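Local coordinates for magnetosome protein MamA (Magnetospirillum gryphiswaldense, PDB 3AS8) that probably serves as a tetratricopeptide-repeat scaffold on the magnetosome, recognising copies of itself and other proteins to assemble larger complexes, at residues A[128-133]-A[148-153]; A[108-113]-A[138-143]; A[38-43]-A[66-71]; A[26-31]-A[46-51]. All blocks are in the same frame, centred on the assembly; numbering follows the deposited sequence. Where two conformers were deposited one is given.

Contact 1. Residues A[128-133]-A[148-153]; sequences EAIDSF and RAIAYS
Helices 126-139 and 144-156 run antiparallel here, their local axes 9.5 Å apart at an angle of 163°, with Ile-130 and Ile-150 the pair whose CA atoms lie nearest, at 5.6 Å. No hydrogen bond passes between the segments; the contact is made by side chains meshing. Phe-133 buries more of its surface here than any other residue of the two segments. The CB of Ala-149 sits over one face of its ring, 3.6 Å from the centroid and 15° off the ring normal, a CH-pi contact; alanine suits this place because its single methyl lets the ring lie close against the opposite helix. At the ring's edge, in its plane, the OG of Ser-153 is 3.6 Å from CE2. The side chains of Phe-133 and Ile-150 lie alongside each other, pointing opposite ways, with the CB of Phe-133 3.3 Å from CG1 of Ile-150, a tight fit. One turn earlier in the helix, Ile-130 holds CG1 anti to its carbonyl carbon (chi1 -75°), and that branch lies against the CB of Ser-153 at 3.6 Å. The CG2 branches of Ile-130 and Ile-150 meet more loosely, at 4.3 Å. Serine suits this buried position because it is small enough for the close approach, while its hydroxyl is bonded to Asp-121 OD2. That bond ties the pair to helix 110-122, whose Leu-120 and Asp-121 also touch Ala-129. Beyond the second helix, His-166 of helix 160-183 packs on Ile-150, so the two helices form consecutive layers of the tetratricopeptide-repeat stack.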
loop_
_atom_site.group_PDB
_atom_site.type_symbol
_atom_site.label_atom_id
_atom_site.label_comp_id
_atom_site.label_asym_id
_atom_site.label_seq_id
_atom_site.Cartn_x
_atom_site.Cartn_y
_atom_site.Cartn_z
ATOM N N GLU A 128 11.772 -9.524 -11.948
ATOM C CA GLU A 128 10.438 -8.926 -11.882
ATOM C C GLU A 128 10.400 -7.669 -11.004
ATOM O O GLU A 128 9.664 -6.683 -11.347
ATOM C CB GLU A 128 9.401 -9.923 -11.425
ATOM C CG GLU A 128 8.949 -10.872 -12.539
ATOM C CD GLU A 128 9.947 -11.994 -12.823
ATOM O OE1 GLU A 128 10.814 -12.244 -11.951
ATOM O OE2 GLU A 128 9.869 -12.660 -13.902
ATOM N N ALA A 129 11.192 -7.657 -9.904
ATOM C CA ALA A 129 11.221 -6.486 -9.034
ATOM C C ALA A 129 11.795 -5.325 -9.847
ATOM O O ALA A 129 11.295 -4.215 -9.811
ATOM C CB ALA A 129 12.105 -6.760 -7.791
ATOM N N ILE A 130 12.837 -5.607 -10.598
ATOM C CA ILE A 130 13.538 -4.599 -11.372
ATOM C C ILE A 130 12.624 -4.006 -12.433
ATOM O O ILE A 130 12.656 -2.805 -12.643
ATOM C CB ILE A 130 14.801 -5.146 -11.949
ATOM C CG1 ILE A 130 15.828 -5.260 -10.859
ATOM C CG2 ILE A 130 15.422 -4.213 -13.110
ATOM C CD1 ILE A 130 17.024 -5.994 -11.251
ATOM N N ASP A 131 11.871 -4.840 -13.107
ATOM C CA ASP A 131 10.818 -4.415 -14.030
ATOM C C ASP A 131 9.905 -3.382 -13.348
ATOM O O ASP A 131 9.652 -2.291 -13.871
ATOM C CB ASP A 131 9.986 -5.635 -14.483
ATOM C CG ASP A 131 10.719 -6.556 -15.505
ATOM O OD1 ASP A 131 10.127 -7.591 -15.811
ATOM O OD2 ASP A 131 11.844 -6.264 -16.000
ATOM N N SER A 132 9.426 -3.701 -12.153
ATOM C CA SER A 132 8.523 -2.793 -11.429
ATOM C C SER A 132 9.229 -1.506 -10.985
ATOM O O SER A 132 8.704 -0.396 -11.196
ATOM C CB SER A 132 7.861 -3.546 -10.228
ATOM O OG SER A 132 6.690 -4.196 -10.705
ATOM N N PHE A 133 10.436 -1.620 -10.440
ATOM C CA PHE A 133 11.263 -0.459 -10.113
ATOM C C PHE A 133 11.535 0.459 -11.311
ATOM O O PHE A 133 11.442 1.667 -11.204
ATOM C CB PHE A 133 12.604 -0.822 -9.441
ATOM C CG PHE A 133 12.494 -1.485 -8.091
ATOM C CD1 PHE A 133 11.645 -0.986 -7.104
ATOM C CD2 PHE A 133 13.274 -2.616 -7.779
ATOM C CE1 PHE A 133 11.579 -1.586 -5.839
ATOM C CE2 PHE A 133 13.189 -3.217 -6.515
ATOM C CZ PHE A 133 12.328 -2.703 -5.545
ATOM N N ARG A 148 18.503 2.807 -6.003
ATOM C CA ARG A 148 19.128 2.020 -4.944
ATOM C C ARG A 148 18.475 0.630 -4.863
ATOM O O ARG A 148 19.148 -0.383 -4.799
ATOM C CB ARG A 148 19.067 2.780 -3.626
ATOM C CG ARG A 148 19.709 2.102 -2.438
ATOM C CD ARG A 148 20.269 3.124 -1.395
ATOM N NE ARG A 148 20.735 4.447 -1.889
ATOM C CZ ARG A 148 22.002 4.813 -2.136
ATOM N NH1 ARG A 148 23.001 3.953 -2.057
ATOM N NH2 ARG A 148 22.266 6.050 -2.539
ATOM N N ALA A 149 17.155 0.589 -4.903
ATOM C CA ALA A 149 16.423 -0.668 -4.853
ATOM C C ALA A 149 16.823 -1.513 -6.093
ATOM O O ALA A 149 17.033 -2.720 -5.996
ATOM C CB ALA A 149 14.858 -0.423 -4.801
ATOM N N ILE A 150 16.972 -0.880 -7.234
ATOM C CA ILE A 150 17.304 -1.624 -8.462
ATOM C C ILE A 150 18.741 -2.161 -8.356
ATOM O O ILE A 150 19.012 -3.312 -8.708
ATOM C CB ILE A 150 17.236 -0.736 -9.734
ATOM C CG1 ILE A 150 15.821 -0.476 -10.183
ATOM C CG2 ILE A 150 17.957 -1.443 -10.962
ATOM C CD1 ILE A 150 15.806 0.845 -11.136
ATOM N N ALA A 151 19.657 -1.325 -7.843
ATOM C CA ALA A 151 21.071 -1.749 -7.591
ATOM C C ALA A 151 21.141 -2.975 -6.723
ATOM O O ALA A 151 21.842 -3.944 -7.008
ATOM C CB ALA A 151 21.848 -0.607 -6.903
ATOM N N TYR A 152 20.405 -2.953 -5.620
ATOM C CA TYR A 152 20.393 -4.087 -4.687
ATOM C C TYR A 152 19.817 -5.363 -5.328
ATOM O O TYR A 152 20.306 -6.429 -5.084
ATOM C CB TYR A 152 19.678 -3.706 -3.360
ATOM C CG TYR A 152 19.885 -4.732 -2.244
ATOM C CD1 TYR A 152 21.142 -5.330 -2.055
ATOM C CD2 TYR A 152 18.824 -5.118 -1.366
ATOM C CE1 TYR A 152 21.360 -6.265 -1.077
ATOM C CE2 TYR A 152 19.048 -6.071 -0.341
ATOM C CZ TYR A 152 20.325 -6.629 -0.220
ATOM O OH TYR A 152 20.621 -7.574 0.718
ATOM N N SER A 153 18.797 -5.254 -6.167
ATOM C CA SER A 153 18.213 -6.439 -6.762
ATOM C C SER A 153 19.274 -7.055 -7.728
ATOM O O SER A 153 19.486 -8.248 -7.763
ATOM C CB SER A 153 16.950 -6.065 -7.497
ATOM O OG SER A 153 15.845 -5.638 -6.686
#

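Contact 2. Residues A[108-113]-A[138-143]; sequences VNFNVR and GLRPNE. With SO4 (sulfate ion), chain B.
An arginine-phenylalanine cation-pi stack joins the start of helix 110-122 to the end of helix 126-139 and the type I turn from Arg-140 to Glu-143 in the tetratricopeptide-repeat array. The guanidinium of Arg-140 lies flat on the ring of Phe-110, centres 4.2 Å apart and planes 9° from parallel. Its extended chain lets CD cover the same ring, 3.9 Å from the centroid, so methylene and cation share one aromatic surface. Phe-110 carries CG anti to the backbone N (chi1 171°), which directs the ring across to the turn. Arginine suits the place because its flat head can stack while its N-H groups bond along the rim: NH1 gives one to Glu-143 OE2 at 2.8 Å, a salt bridge that meets the carboxylate on its anti side, tilted 32° out of the carboxylate plane, and another to sulfate O2, while NH2 reaches sulfate O4 at 2.9 Å. The sulfate probably came from the crystallisation liquor. Beside the stack, Leu-139 sends CD1 to 3.8 Å from the CA of Phe-110 and CD2 against Val-108. Asn-109 caps helix 110-122, its OD1 accepting from Val-112 N at 3.0 Å. Around this contact, Ala-136 of helix 126-139 and Lys-145 and Val-146 of helix 144-156 also touch Phe-110, while Val-112 packs against helix 92-105.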
loop_
_atom_site.group_PDB
_atom_site.type_symbol
_atom_site.label_atom_id
_atom_site.label_comp_id
_atom_site.label_asym_id
_atom_site.label_seq_id
_atom_site.Cartn_x
_atom_site.Cartn_y
_atom_site.Cartn_z
ATOM N N VAL A 108 -0.546 5.627 -12.527
ATOM C CA VAL A 108 0.267 6.744 -12.078
ATOM C C VAL A 108 0.549 6.748 -10.582
ATOM O O VAL A 108 1.132 7.694 -10.065
ATOM C CB VAL A 108 -0.203 8.099 -12.660
ATOM C CG1 VAL A 108 0.054 8.070 -14.209
ATOM C CG2 VAL A 108 -1.716 8.471 -12.316
ATOM N N ASN A 109 0.181 5.656 -9.904
ATOM C CA ASN A 109 0.390 5.530 -8.465
ATOM C C ASN A 109 1.804 4.987 -8.215
ATOM O O ASN A 109 2.089 3.792 -8.431
ATOM C CB ASN A 109 -0.684 4.646 -7.832
ATOM C CG ASN A 109 -0.605 4.618 -6.368
ATOM O OD1 ASN A 109 0.480 4.639 -5.804
ATOM N ND2 ASN A 109 -1.789 4.603 -5.692
ATOM N N PHE A 110 2.698 5.880 -7.822
ATOM C CA PHE A 110 4.106 5.547 -7.634
ATOM C C PHE A 110 4.317 4.580 -6.464
ATOM O O PHE A 110 4.972 3.591 -6.623
ATOM C CB PHE A 110 4.932 6.805 -7.405
ATOM C CG PHE A 110 6.368 6.532 -6.988
ATOM C CD1 PHE A 110 7.368 6.375 -7.943
ATOM C CD2 PHE A 110 6.709 6.429 -5.647
ATOM C CE1 PHE A 110 8.666 6.145 -7.528
ATOM C CE2 PHE A 110 8.019 6.167 -5.236
ATOM C CZ PHE A 110 8.966 6.025 -6.161
ATOM N N ASN A 111 3.778 4.899 -5.288
ATOM C CA ASN A 111 3.931 4.080 -4.114
ATOM C C ASN A 111 3.519 2.653 -4.371
ATOM O O ASN A 111 4.194 1.750 -3.953
ATOM C CB ASN A 111 3.213 4.637 -2.864
ATOM C CG ASN A 111 3.690 3.986 -1.588
ATOM O OD1 ASN A 111 4.893 3.827 -1.390
ATOM N ND2 ASN A 111 2.757 3.516 -0.760
ATOM N N VAL A 112 2.371 2.444 -4.962
ATOM C CA VAL A 112 1.908 1.079 -5.253
ATOM C C VAL A 112 2.930 0.309 -6.094
ATOM O O VAL A 112 3.344 -0.820 -5.750
ATOM C CB VAL A 112 0.501 1.065 -5.901
ATOM C CG1 VAL A 112 0.207 -0.332 -6.601
ATOM C CG2 VAL A 112 -0.625 1.339 -4.877
ATOM N N ARG A 113 3.489 0.939 -7.128
ATOM C CA ARG A 113 4.415 0.232 -8.005
ATOM C C ARG A 113 5.722 -0.006 -7.261
ATOM O O ARG A 113 6.326 -1.048 -7.403
ATOM C CB ARG A 113 4.711 1.095 -9.265
ATOM C CG ARG A 113 5.707 0.523 -10.226
ATOM C CD ARG A 113 5.364 -0.841 -10.721
ATOM N NE ARG A 113 4.281 -0.833 -11.691
ATOM C CZ ARG A 113 3.853 -1.903 -12.365
ATOM N NH1 ARG A 113 2.910 -1.761 -13.260
ATOM N NH2 ARG A 113 4.400 -3.088 -12.231
ATOM N N GLY A 138 10.043 5.574 -14.103
ATOM C CA GLY A 138 9.401 6.402 -15.151
ATOM C C GLY A 138 8.492 7.459 -14.559
ATOM O O GLY A 138 8.367 8.552 -15.105
ATOM N N LEU A 139 7.798 7.092 -13.472
ATOM C CA LEU A 139 6.887 7.998 -12.775
ATOM C C LEU A 139 7.619 9.128 -12.021
ATOM O O LEU A 139 7.112 10.284 -11.972
ATOM C CB LEU A 139 5.971 7.168 -11.843
ATOM C CG LEU A 139 4.951 6.241 -12.521
ATOM C CD1 LEU A 139 4.184 5.391 -11.430
ATOM C CD2 LEU A 139 3.950 7.125 -13.289
ATOM N N ARG A 140 8.769 8.792 -11.399
ATOM C CA ARG A 140 9.532 9.764 -10.628
ATOM C C ARG A 140 11.002 9.483 -10.831
ATOM O O ARG A 140 11.615 8.775 -10.036
ATOM C CB ARG A 140 9.262 9.690 -9.138
ATOM C CG ARG A 140 7.839 9.992 -8.696
ATOM C CD ARG A 140 7.788 10.099 -7.219
ATOM N NE ARG A 140 6.412 10.188 -6.721
ATOM C CZ ARG A 140 6.062 9.960 -5.457
ATOM N NH1 ARG A 140 6.977 9.741 -4.530
ATOM N NH2 ARG A 140 4.803 10.072 -5.105
ATOM N N PRO A 141 11.572 10.056 -11.888
ATOM C CA PRO A 141 12.899 9.692 -12.271
ATOM C C PRO A 141 13.967 10.258 -11.336
ATOM O O PRO A 141 15.135 9.937 -11.538
ATOM C CB PRO A 141 13.089 10.381 -13.630
ATOM C CG PRO A 141 11.766 10.704 -14.123
ATOM C CD PRO A 141 10.822 10.751 -12.974
ATOM N N ASN A 142 13.561 11.164 -10.465
ATOM C CA ASN A 142 14.514 11.747 -9.531
ATOM C C ASN A 142 14.442 11.079 -8.127
ATOM O O ASN A 142 15.100 11.531 -7.183
ATOM C CB ASN A 142 14.436 13.298 -9.482
ATOM C CG ASN A 142 15.135 13.959 -10.661
ATOM O OD1 ASN A 142 15.617 13.292 -11.603
ATOM N ND2 ASN A 142 15.209 15.294 -10.620
ATOM N N GLU A 143 13.747 9.954 -8.034
ATOM C CA GLU A 143 13.750 9.147 -6.792
ATOM C C GLU A 143 14.995 8.218 -6.698
ATOM O O GLU A 143 15.058 7.095 -7.251
ATOM C CB GLU A 143 12.439 8.384 -6.589
ATOM C CG GLU A 143 11.237 9.225 -6.249
ATOM C CD GLU A 143 10.893 9.359 -4.736
ATOM O OE1 GLU A 143 11.673 8.931 -3.840
ATOM O OE2 GLU A 143 9.800 9.937 -4.447
HETATM S S SO4 B . 4.896 8.473 -1.536
HETATM O O1 SO4 B . 5.252 9.505 -0.536
HETATM O O2 SO4 B . 6.139 8.072 -2.247
HETATM O O3 SO4 B . 4.289 7.345 -0.823
HETATM O O4 SO4 B . 3.925 8.925 -2.535
#

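Contact 3. Residues A[38-43]-A[66-71]; sequences DAFDVE and ERSIAD
Phe-40 lays its ring against helix 58-71 and is met by three residues. At the far end, CZ lies 3.7 Å from the OG of Ser-68, which sits at the ring edge in its plane. On one flank, the aliphatic part of Arg-67 runs by CE1, with CG 3.9 Å from it; on the other, Asp-71 comes alongside, running counter to Phe-40, its CG 3.7 Å from CD2 and its carboxylate plane turned 66° from the ring. Phe-40 reaches there because CG stands anti to the backbone N (chi1 -162°). Phenylalanine suits this place because its ring is long enough to reach from the loop to Arg-67, Ser-68 and Asp-71. In this tetratricopeptide-repeat region the ring comes from the loop just before helix 42-54 and packs on the last turns of helix 58-71, which follows helix 42-54 in the chain. Asp-41 is the N-cap of helix 42-54, its OD1 accepting weakly from Glu-43 N and also from Val-44 N, while its OD2 is salt-bridged to Arg-12. Val-42, in the first turn, points CG2 at the CB of Ser-68, 4.1 Å away, and its CB faces Asp-71 OD2. A water joins the two segments: it donates to Phe-40 O and to Asp-71 OD2, the latter at 3.2 Å, and accepts a weak bond from Val-42 N. The polar ends are held locally, the Arg-67 guanidinium by Glu-63 and the Ser-68 hydroxyl by Leu-64 O.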
loop_
_atom_site.group_PDB
_atom_site.type_symbol
_atom_site.label_atom_id
_atom_site.label_comp_id
_atom_site.label_asym_id
_atom_site.label_seq_id
_atom_site.Cartn_x
_atom_site.Cartn_y
_atom_site.Cartn_z
ATOM N N ASP A 38 -22.775 -10.726 9.030
ATOM C CA ASP A 38 -23.850 -11.459 8.283
ATOM C C ASP A 38 -24.558 -10.559 7.276
ATOM O O ASP A 38 -24.851 -11.008 6.162
ATOM C CB ASP A 38 -24.919 -12.069 9.187
ATOM C CG ASP A 38 -24.381 -12.472 10.521
ATOM O OD1 ASP A 38 -24.624 -11.692 11.483
ATOM O OD2 ASP A 38 -23.707 -13.537 10.586
ATOM N N ALA A 39 -24.837 -9.303 7.669
ATOM C CA ALA A 39 -25.387 -8.307 6.736
ATOM C C ALA A 39 -24.203 -7.445 6.296
ATOM O O ALA A 39 -24.133 -6.233 6.561
ATOM C CB ALA A 39 -26.495 -7.470 7.392
ATOM N N PHE A 40 -23.271 -8.086 5.606
ATOM C CA PHE A 40 -22.024 -7.429 5.207
ATOM C C PHE A 40 -22.108 -6.149 4.291
ATOM O O PHE A 40 -22.687 -6.195 3.220
ATOM C CB PHE A 40 -21.104 -8.459 4.582
ATOM C CG PHE A 40 -19.684 -7.994 4.531
ATOM C CD1 PHE A 40 -18.877 -8.072 5.672
ATOM C CD2 PHE A 40 -19.175 -7.383 3.371
ATOM C CE1 PHE A 40 -17.583 -7.608 5.641
ATOM C CE2 PHE A 40 -17.860 -6.916 3.343
ATOM C CZ PHE A 40 -17.083 -7.026 4.465
ATOM N N ASP A 41 -21.445 -5.047 4.696
ATOM C CA ASP A 41 -21.455 -3.731 3.985
ATOM C C ASP A 41 -20.014 -3.318 3.694
ATOM O O ASP A 41 -19.271 -3.073 4.653
ATOM C CB ASP A 41 -22.122 -2.713 4.909
ATOM C CG ASP A 41 -22.158 -1.251 4.364
ATOM O OD1 ASP A 41 -21.256 -0.727 3.639
ATOM O OD2 ASP A 41 -23.135 -0.571 4.730
ATOM N N VAL A 42 -19.619 -3.237 2.404
ATOM C CA VAL A 42 -18.164 -3.133 2.033
ATOM C C VAL A 42 -17.602 -1.783 2.468
ATOM O O VAL A 42 -16.463 -1.688 2.933
ATOM C CB VAL A 42 -17.869 -3.408 0.510
ATOM C CG1 VAL A 42 -18.493 -2.394 -0.388
ATOM C CG2 VAL A 42 -16.353 -3.424 0.225
ATOM N N GLU A 43 -18.426 -0.754 2.420
ATOM C CA GLU A 43 -17.947 0.600 2.742
ATOM C C GLU A 43 -17.708 0.762 4.259
ATOM O O GLU A 43 -16.752 1.452 4.676
ATOM C CB GLU A 43 -18.971 1.566 2.183
ATOM C CG GLU A 43 -18.429 2.834 1.616
ATOM C CD GLU A 43 -17.350 2.667 0.583
ATOM O OE1 GLU A 43 -16.329 3.381 0.728
ATOM O OE2 GLU A 43 -17.507 1.873 -0.367
ATOM N N GLU A 66 -9.830 -8.223 4.259
ATOM C CA GLU A 66 -9.859 -9.491 3.531
ATOM C C GLU A 66 -11.316 -9.938 3.233
ATOM O O GLU A 66 -11.609 -10.420 2.151
ATOM C CB GLU A 66 -9.141 -10.574 4.371
ATOM C CG GLU A 66 -7.602 -10.456 4.471
ATOM C CD GLU A 66 -6.882 -11.365 5.545
ATOM O OE1 GLU A 66 -5.589 -11.373 5.571
ATOM O OE2 GLU A 66 -7.550 -12.046 6.399
ATOM N N ARG A 67 -12.181 -9.852 4.254
ATOM C CA ARG A 67 -13.605 -10.114 4.089
ATOM C C ARG A 67 -14.181 -9.139 2.975
ATOM O O ARG A 67 -14.989 -9.518 2.147
ATOM C CB ARG A 67 -14.303 -9.974 5.464
ATOM C CG ARG A 67 -15.477 -10.875 5.674
ATOM C CD ARG A 67 -15.990 -10.860 7.108
ATOM N NE ARG A 67 -14.887 -11.056 8.039
ATOM C CZ ARG A 67 -14.490 -12.244 8.488
ATOM N NH1 ARG A 67 -15.122 -13.365 8.106
ATOM N NH2 ARG A 67 -13.451 -12.308 9.310
ATOM N N SER A 68 -13.761 -7.883 2.968
ATOM C CA SER A 68 -14.179 -6.905 1.957
ATOM C C SER A 68 -13.777 -7.297 0.535
ATOM O O SER A 68 -14.615 -7.324 -0.414
ATOM C CB SER A 68 -13.577 -5.544 2.283
ATOM O OG SER A 68 -14.042 -5.107 3.597
ATOM N N ILE A 69 -12.485 -7.606 0.383
ATOM C CA ILE A 69 -11.975 -7.983 -0.946
ATOM C C ILE A 69 -12.630 -9.315 -1.377
ATOM O O ILE A 69 -12.793 -9.524 -2.548
ATOM C CB ILE A 69 -10.418 -7.981 -1.050
ATOM C CG1 ILE A 69 -9.942 -7.499 -2.461
ATOM C CG2 ILE A 69 -9.847 -9.352 -0.756
ATOM C CD1 ILE A 69 -10.426 -6.050 -2.929
ATOM N N ALA A 70 -13.048 -10.171 -0.446
ATOM C CA ALA A 70 -13.829 -11.373 -0.834
ATOM C C ALA A 70 -15.231 -11.000 -1.388
ATOM O O ALA A 70 -15.753 -11.614 -2.295
ATOM C CB ALA A 70 -13.921 -12.400 0.342
ATOM N N ASP A 71 -15.847 -9.987 -0.814
ATOM C CA ASP A 71 -17.178 -9.533 -1.202
ATOM C C ASP A 71 -17.190 -8.642 -2.465
ATOM O O ASP A 71 -18.166 -8.588 -3.237
ATOM C CB ASP A 71 -17.709 -8.712 -0.025
ATOM C CG ASP A 71 -19.077 -8.122 -0.287
ATOM O OD1 ASP A 71 -20.023 -8.907 -0.404
ATOM O OD2 ASP A 71 -19.206 -6.878 -0.377
HETATM O O HOH W 1 -21.149 -4.712 0.893
#

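Contact 4. Residues A[26-31]-A[46-51]; sequences EAVVML and LHLGIA
Leu-31 and Leu-48 face each other with different first torsions: in Leu-31 CG lies anti to the carbonyl carbon (chi1 -66°), in Leu-48 anti to the backbone N (chi1 177°). The first torsion carries CD1 of Leu-31 over the backbone of the other helix, 3.7 Å from Leu-48 N and 3.8 Å from the CB of His-47, while the second sends CD1 of Leu-48 back to the CA of Val-28, also 3.8 Å away. The two CB atoms of the leucines are 4.1 Å apart. Leucine suits both places because its forked end can reach across and lie on a neighbouring backbone. At Ala-27, Val-28 and Ala-51 the side chains are shorter. Ala-27 and Ala-51 meet methyl to methyl, CB to CB at 3.9 Å, and the CG2 branch of Val-28 comes to 3.7 Å from the same Ala-51 CB. Such small residues are consistent with the close approach, local axes 8.9 Å apart at 136°. Of its side chain, His-47 brings CB to the contact; the ring leads away, and its ND1 is bonded to Glu-43 O. Helix 5-20 touches Ala-27 through Ala-19, and helix 58-71 reaches Leu-48 through Leu-64. The apolar packing of consecutive helices on one another, small residues beside larger ones, is how tetratricopeptide-repeat folds build their helical stack.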
loop_
_atom_site.group_PDB
_atom_site.type_symbol
_atom_site.label_atom_id
_atom_site.label_comp_id
_atom_site.label_asym_id
_atom_site.label_seq_id
_atom_site.Cartn_x
_atom_site.Cartn_y
_atom_site.Cartn_z
ATOM N N GLU A 26 -12.608 7.745 16.571
ATOM C CA GLU A 26 -14.058 7.979 16.623
ATOM C C GLU A 26 -14.699 7.123 15.554
ATOM O O GLU A 26 -15.814 6.638 15.755
ATOM C CB GLU A 26 -14.375 9.470 16.468
ATOM C CG GLU A 26 -14.010 10.315 17.736
ATOM C CD GLU A 26 -13.932 11.793 17.515
ATOM O OE1 GLU A 26 -13.049 12.292 16.747
ATOM O OE2 GLU A 26 -14.761 12.466 18.134
ATOM N N ALA A 27 -14.014 6.902 14.425
ATOM C CA ALA A 27 -14.507 5.934 13.401
ATOM C C ALA A 27 -14.663 4.490 13.925
ATOM O O ALA A 27 -15.627 3.796 13.587
ATOM C CB ALA A 27 -13.610 5.920 12.099
ATOM N N VAL A 28 -13.708 4.027 14.730
ATOM C CA VAL A 28 -13.843 2.699 15.385
ATOM C C VAL A 28 -15.054 2.697 16.297
ATOM O O VAL A 28 -15.866 1.787 16.206
ATOM C CB VAL A 28 -12.583 2.294 16.204
ATOM C CG1 VAL A 28 -12.777 0.900 16.927
ATOM C CG2 VAL A 28 -11.392 2.285 15.308
ATOM N N VAL A 29 -15.146 3.697 17.179
ATOM C CA VAL A 29 -16.266 3.766 18.122
ATOM C C VAL A 29 -17.641 3.687 17.413
ATOM O O VAL A 29 -18.516 2.942 17.810
ATOM C CB VAL A 29 -16.219 5.037 19.015
ATOM C CG1 VAL A 29 -17.533 5.187 19.749
ATOM C CG2 VAL A 29 -14.966 4.982 20.034
ATOM N N MET A 30 -17.839 4.483 16.395
ATOM C CA MET A 30 -19.108 4.482 15.653
ATOM C C MET A 30 -19.301 3.250 14.793
ATOM O O MET A 30 -20.397 2.649 14.784
ATOM C CB MET A 30 -19.233 5.731 14.772
ATOM C CG MET A 30 -19.299 7.122 15.487
ATOM S SD MET A 30 -20.780 7.327 16.493
ATOM C CE MET A 30 -20.140 7.122 18.131
ATOM N N LEU A 31 -18.308 2.878 14.002
ATOM C CA LEU A 31 -18.544 1.796 13.002
ATOM C C LEU A 31 -18.670 0.424 13.633
ATOM O O LEU A 31 -19.347 -0.452 13.087
ATOM C CB LEU A 31 -17.564 1.824 11.820
ATOM C CG LEU A 31 -17.603 3.017 10.830
ATOM C CD1 LEU A 31 -16.386 3.043 9.853
ATOM C CD2 LEU A 31 -18.951 3.270 10.160
ATOM N N LEU A 46 -14.489 -1.505 4.904
ATOM C CA LEU A 46 -13.329 -0.804 4.428
ATOM C C LEU A 46 -12.877 0.304 5.374
ATOM O O LEU A 46 -11.686 0.393 5.716
ATOM C CB LEU A 46 -13.609 -0.209 3.102
ATOM C CG LEU A 46 -12.591 0.839 2.615
ATOM C CD1 LEU A 46 -11.127 0.209 2.459
ATOM C CD2 LEU A 46 -13.000 1.465 1.307
ATOM N N HIS A 47 -13.815 1.158 5.785
ATOM C CA HIS A 47 -13.476 2.240 6.681
ATOM C C HIS A 47 -13.119 1.788 8.109
ATOM O O HIS A 47 -12.184 2.314 8.719
ATOM C CB HIS A 47 -14.534 3.324 6.534
ATOM C CG HIS A 47 -14.414 4.044 5.228
ATOM N ND1 HIS A 47 -15.158 3.712 4.103
ATOM C CD2 HIS A 47 -13.518 4.979 4.822
ATOM C CE1 HIS A 47 -14.776 4.480 3.091
ATOM N NE2 HIS A 47 -13.793 5.260 3.500
ATOM N N LEU A 48 -13.800 0.768 8.626
ATOM C CA LEU A 48 -13.452 0.261 9.935
ATOM C C LEU A 48 -12.133 -0.510 9.911
ATOM O O LEU A 48 -11.389 -0.520 10.895
ATOM C CB LEU A 48 -14.578 -0.630 10.488
ATOM C CG LEU A 48 -14.395 -1.334 11.838
ATOM C CD1 LEU A 48 -14.096 -0.350 13.074
ATOM C CD2 LEU A 48 -15.746 -2.097 12.058
ATOM N N GLY A 49 -11.901 -1.236 8.830
ATOM C CA GLY A 49 -10.598 -1.886 8.562
ATOM C C GLY A 49 -9.479 -0.855 8.619
ATOM O O GLY A 49 -8.546 -1.048 9.350
ATOM N N ILE A 50 -9.597 0.211 7.847
ATOM C CA ILE A 50 -8.627 1.348 7.838
ATOM C C ILE A 50 -8.431 1.874 9.245
ATOM O O ILE A 50 -7.323 1.966 9.742
ATOM C CB ILE A 50 -9.094 2.449 6.865
ATOM C CG1 ILE A 50 -8.887 2.056 5.399
ATOM C CG2 ILE A 50 -8.349 3.870 7.042
ATOM C CD1 ILE A 50 -9.363 3.218 4.399
ATOM N N ALA A 51 -9.531 2.142 9.921
ATOM C CA ALA A 51 -9.522 2.658 11.301
ATOM C C ALA A 51 -8.873 1.722 12.304
ATOM O O ALA A 51 -8.134 2.194 13.179
ATOM C CB ALA A 51 -10.969 3.040 11.754
#

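How the contacts relate
The four contacts fall into two pairs at opposite sides of the chain's centre. Contacts 3 and 4 share helix 42-54, have centres 14 Å apart and touch through packing of Ser-68 against Leu-46. Contacts 1 and 2 share helix 126-139, with centres 13 Å apart, and are joined by a probable hydrogen bond from Arg-113 NH2 to Ser-132 OG, at 3.0 Å. Between the pairs the centres are 30 to 36 Å apart, and the nearest approach, contact 2 to contact 3, is about 12 Å between nearest atoms. Contacts 1 and 4 are buried helix pairings, whereas contacts 2 and 3 lie at the surface; the sulfate is bound at contact 2.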